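Local coordinates for putative mandelate racemase/muconate lactonizing enzyme (Bordetella bronchiseptica, PDB 3DDM), which is of unknown function but belongs to the mandelate racemase/muconate lactonizing enzymes of the enolase superfamily, with a capping domain and a barrel domain, at residues P156-P159 / E160-V163; Q208-L212 / P213-Q217. The protein carries 1 engineered substitution. All coordinates share one frame; numbering follows the deposited sequence.

Contact 1 (P156-P159 / E160-V163)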
loop_
_atom_site.group_PDB
_atom_site.type_symbol
_atom_site.label_atom_id
_atom_site.label_comp_id
_atom_site.label_asym_id
_atom_site.label_seq_id
_atom_site.Cartn_x
_atom_site.Cartn_y
_atom_site.Cartn_z
ATOM N N PRO A 156 13.581 23.269 10.101
ATOM C CA PRO A 156 13.206 24.686 10.090
ATOM C C PRO A 156 13.393 25.505 11.358
ATOM O O PRO A 156 13.395 26.740 11.296
ATOM C CB PRO A 156 11.740 24.639 9.671
ATOM C CG PRO A 156 11.272 23.406 10.352
ATOM C CD PRO A 156 12.371 22.427 10.016
ATOM N N GLU A 157 13.538 24.836 12.499
ATOM C CA GLU A 157 13.705 25.548 13.766
ATOM C C GLU A 157 14.925 26.470 13.773
ATOM O O GLU A 157 14.795 27.679 13.975
ATOM C CB GLU A 157 13.796 24.558 14.928
ATOM C CG GLU A 157 12.503 23.782 15.215
ATOM C CD GLU A 157 12.107 22.832 14.086
ATOM O OE1 GLU A 157 12.992 22.100 13.590
ATOM O OE2 GLU A 157 10.913 22.807 13.707
ATOM N N ASN A 158 16.108 25.907 13.549
ATOM C CA ASN A 158 17.328 26.709 13.530
ATOM C C ASN A 158 18.277 26.253 12.431
ATOM O O ASN A 158 19.319 25.661 12.702
ATOM C CB ASN A 158 18.013 26.646 14.896
ATOM C CG ASN A 158 17.364 27.580 15.913
ATOM O OD1 ASN A 158 17.301 27.278 17.111
ATOM N ND2 ASN A 158 16.885 28.734 15.435
ATOM N N PRO A 159 17.923 26.542 11.169
ATOM C CA PRO A 159 18.690 26.186 9.972
ATOM C C PRO A 159 20.148 26.648 9.984
ATOM O O PRO A 159 21.054 25.870 9.685
ATOM C CB PRO A 159 17.895 26.848 8.846
ATOM C CG PRO A 159 16.520 26.922 9.387
ATOM C CD PRO A 159 16.744 27.343 10.800
ATOM N N GLU A 160 20.369 27.916 10.315
ATOM C CA GLU A 160 21.721 28.472 10.340
ATOM C C GLU A 160 22.655 27.706 11.281
ATOM O O GLU A 160 23.850 27.581 11.008
ATOM C CB GLU A 160 21.678 29.953 10.732
ATOM C CG GLU A 160 20.999 30.207 12.063
ATOM C CD GLU A 160 19.490 30.041 11.987
ATOM O OE1 GLU A 160 18.872 29.728 13.036
ATOM O OE2 GLU A 160 18.929 30.237 10.882
ATOM N N ASP A 161 22.105 27.192 12.381
ATOM C CA ASP A 161 22.887 26.428 13.348
ATOM C C ASP A 161 23.370 25.085 12.819
ATOM O O ASP A 161 24.565 24.797 12.865
ATOM C CB ASP A 161 22.093 26.189 14.627
ATOM C CG ASP A 161 21.925 27.450 15.452
ATOM O OD1 ASP A 161 22.772 28.366 15.318
ATOM O OD2 ASP A 161 20.958 27.518 16.247
ATOM N N VAL A 162 22.458 24.255 12.321
ATOM C CA VAL A 162 22.878 22.959 11.811
ATOM C C VAL A 162 23.643 23.109 10.497
ATOM O O VAL A 162 24.519 22.304 10.194
ATOM C CB VAL A 162 21.681 21.975 11.629
ATOM C CG1 VAL A 162 20.458 22.506 12.321
ATOM C CG2 VAL A 162 21.425 21.717 10.167
ATOM N N VAL A 163 23.324 24.135 9.714
ATOM C CA VAL A 163 24.046 24.346 8.461
ATOM C C VAL A 163 25.504 24.649 8.795
ATOM O O VAL A 163 26.416 24.214 8.105
ATOM C CB VAL A 163 23.472 25.530 7.650
ATOM C CG1 VAL A 163 24.483 25.980 6.598
ATOM C CG2 VAL A 163 22.166 25.117 6.984
#

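Contact 2 (Q208-L212 / P213-Q217)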
loop_
_atom_site.group_PDB
_atom_site.type_symbol
_atom_site.label_atom_id
_atom_site.label_comp_id
_atom_site.label_asym_id
_atom_site.label_seq_id
_atom_site.Cartn_x
_atom_site.Cartn_y
_atom_site.Cartn_z
ATOM N N GLN A 208 5.502 17.679 -0.491
ATOM C CA GLN A 208 4.107 17.682 -0.912
ATOM C C GLN A 208 3.212 18.464 0.049
ATOM O O GLN A 208 2.039 18.135 0.205
ATOM C CB GLN A 208 3.596 16.245 -0.982
ATOM C CG GLN A 208 4.420 15.314 -1.833
ATOM C CD GLN A 208 3.986 13.874 -1.670
ATOM O OE1 GLN A 208 4.164 13.275 -0.612
ATOM N NE2 GLN A 208 3.399 13.314 -2.712
ATOM N N GLY A 209 3.740 19.501 0.685
ATOM C CA GLY A 209 2.936 20.237 1.644
ATOM C C GLY A 209 2.135 21.420 1.142
ATOM O O GLY A 209 1.440 22.066 1.924
ATOM N N TRP A 210 2.211 21.710 -0.152
ATOM C CA TRP A 210 1.487 22.850 -0.700
ATOM C C TRP A 210 0.516 22.476 -1.810
ATOM O O TRP A 210 0.623 21.406 -2.415
ATOM C CB TRP A 210 2.459 23.874 -1.303
ATOM C CG TRP A 210 3.499 24.431 -0.392
ATOM C CD1 TRP A 210 3.339 24.824 0.912
ATOM C CD2 TRP A 210 4.841 24.777 -0.752
ATOM N NE1 TRP A 210 4.502 25.399 1.380
ATOM C CE2 TRP A 210 5.439 25.384 0.381
ATOM C CE3 TRP A 210 5.597 24.638 -1.924
ATOM C CZ2 TRP A 210 6.752 25.852 0.373
ATOM C CZ3 TRP A 210 6.908 25.106 -1.931
ATOM C CH2 TRP A 210 7.470 25.707 -0.788
ATOM N N ASP A 211 -0.438 23.372 -2.068
ATOM C CA ASP A 211 -1.360 23.181 -3.177
ATOM C C ASP A 211 -0.810 24.128 -4.258
ATOM O O ASP A 211 0.114 24.906 -3.991
ATOM C CB ASP A 211 -2.815 23.510 -2.802
ATOM C CG ASP A 211 -3.030 24.967 -2.407
ATOM O OD1 ASP A 211 -2.184 25.833 -2.739
ATOM O OD2 ASP A 211 -4.077 25.243 -1.768
ATOM N N LEU A 212 -1.363 24.065 -5.462
ATOM C CA LEU A 212 -0.865 24.870 -6.560
ATOM C C LEU A 212 -0.698 26.364 -6.315
ATOM O O LEU A 212 0.371 26.916 -6.559
ATOM C CB LEU A 212 -1.723 24.648 -7.801
ATOM C CG LEU A 212 -1.257 25.392 -9.054
ATOM C CD1 LEU A 212 0.254 25.214 -9.263
ATOM C CD2 LEU A 212 -2.031 24.867 -10.240
ATOM N N PRO A 213 -1.750 27.048 -5.847
ATOM C CA PRO A 213 -1.559 28.485 -5.625
ATOM C C PRO A 213 -0.513 28.857 -4.563
ATOM O O PRO A 213 0.123 29.911 -4.653
ATOM C CB PRO A 213 -2.973 28.981 -5.301
ATOM C CG PRO A 213 -3.657 27.768 -4.755
ATOM C CD PRO A 213 -3.152 26.652 -5.632
ATOM N N ARG A 214 -0.308 27.995 -3.577
ATOM C CA ARG A 214 0.683 28.282 -2.543
ATOM C C ARG A 214 2.097 28.050 -3.077
ATOM O O ARG A 214 3.017 28.812 -2.780
ATOM C CB ARG A 214 0.432 27.398 -1.324
ATOM C CG ARG A 214 1.181 27.785 -0.058
ATOM C CD ARG A 214 0.676 26.906 1.083
ATOM N NE ARG A 214 1.467 26.994 2.308
ATOM C CZ ARG A 214 1.192 26.306 3.414
ATOM N NH1 ARG A 214 0.147 25.483 3.445
ATOM N NH2 ARG A 214 1.958 26.435 4.492
ATOM N N ALA A 215 2.265 26.995 -3.867
ATOM C CA ALA A 215 3.564 26.675 -4.437
ATOM C C ALA A 215 4.011 27.802 -5.355
ATOM O O ALA A 215 5.167 28.214 -5.320
ATOM C CB ALA A 215 3.486 25.375 -5.209
ATOM N N ARG A 216 3.093 28.290 -6.185
ATOM C CA ARG A 216 3.397 29.385 -7.103
ATOM C C ARG A 216 3.882 30.565 -6.273
ATOM O O ARG A 216 4.941 31.139 -6.536
ATOM C CB ARG A 216 2.151 29.813 -7.888
ATOM C CG ARG A 216 1.726 28.888 -9.015
ATOM C CD ARG A 216 0.495 29.461 -9.743
ATOM N NE ARG A 216 0.750 30.795 -10.295
ATOM C CZ ARG A 216 1.141 31.043 -11.543
ATOM N NH1 ARG A 216 1.323 30.049 -12.403
ATOM N NH2 ARG A 216 1.369 32.289 -11.930
ATOM N N GLN A 217 3.090 30.909 -5.263
ATOM C CA GLN A 217 3.404 32.011 -4.364
ATOM C C GLN A 217 4.767 31.833 -3.697
ATOM O O GLN A 217 5.608 32.729 -3.753
ATOM C CB GLN A 217 2.326 32.117 -3.292
ATOM C CG GLN A 217 2.570 33.198 -2.280
ATOM C CD GLN A 217 1.765 32.975 -1.015
ATOM O OE1 GLN A 217 0.529 32.980 -1.036
ATOM N NE2 GLN A 217 2.467 32.762 0.098
#

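Contact 1 (P156-P159 / E160-V163)
Asn-158 and Pro-159 turn the chain into its helix, and their carbonyls receive N-H groups of Asp-161, Val-162 and Val-163. The Val-163 N to Pro-159 O bond, 2.9 Å long, is the well-formed one. Asn-158 O is shared more loosely, with weak bonds from Asp-161 N at 3.2 Å and Val-162 N at 3.5 Å. Asn-158 holds the N-cap position, yet its side chain makes no capping bond. Its amide instead reaches Glu-160, where Asn-158 ND2 gives a weak, bent hydrogen bond to Glu-160 OE1 at 3.3 Å, the amide and carboxylate planes 69° apart. Glu-160 can answer because CG sits between its backbone N and carbonyl carbon (chi1 57°) and the chain bends again at chi2, folding the carboxylate back over the helix start; Glu-160 OE2 then lies 3.6 Å from Pro-159 CD. The Asp-161 side chain runs alongside that of Asn-158 and points the same way, with Asp-161 OD2 3.4 Å from Asn-158 CB. This turn opens helix 159-169 just after strand 146-154. Pro-159 packs on Asn-188 and Val-192 of helix 182-196, Glu-160 touches His-191 there, and Val-162 and Val-163 lean on Ile-154 of the strand.

Contact 2 (Q208-L212 / P213-Q217)
Arg-214 sends CG away from its backbone N (chi1 -167°) and stays extended as far as NE, a course that carries it across the indole of Trp-210 at about a right angle. CD1 of Trp-210 lies over one face of the guanidinium, 3.2 Å from Arg-214 NE and offset toward the rim. The two planes are 41° apart, so this is no parallel stack. Farther round the indole, Trp-210 CE3 packs against Ala-215 CB at 4.0 Å. Asp-211 has CG tucked between backbone N and carbonyl carbon (chi1 63°), and Asp-211 OD1 accepts from Arg-214 N at 3.0 Å; the same oxygen lies 3.2 Å from Pro-213 CD. Asp-211 O accepts from Ala-215 N at 3.0 Å, and Leu-212 O from Arg-216 N at 3.1 Å. Leu-212 and Arg-216 run side by side, with Leu-212 CD1 4.0 Å from Arg-216 CG. Both arginines end in salt bridges beyond the turn, Arg-214 NH2 with Asp-182 and Arg-216 NH1 with Glu-245. With Asp-211 as N-cap and a proline two residues on, in the first turn, this is a classic capped helix start, here on helix 212-222 of the barrel domain.

Both contacts are short, local turns at the start of a helix, and they follow one another along the chain without nesting or crossing. Contact 1 comes first, joining strand 146-154 to helix 159-169. The chain then runs through strand 174-177, helix 182-196 and strand 202-205 before contact 2 leads into helix 212-222. Strands 146-154, 174-177 and 202-205 are successive parallel neighbours in the barrel sheet, so the two turns stand at equivalent points of strand-to-helix connections two strand-helix units apart. The centres of contacts 1 and 2 are about 23 Å apart, and the nearest atoms of contacts 1 and 2 about 11 Å apart. Contact 1 packs on helix 182-196; contact 2 reaches that helix's first residue, Asp-182, and packs on helix 240-249.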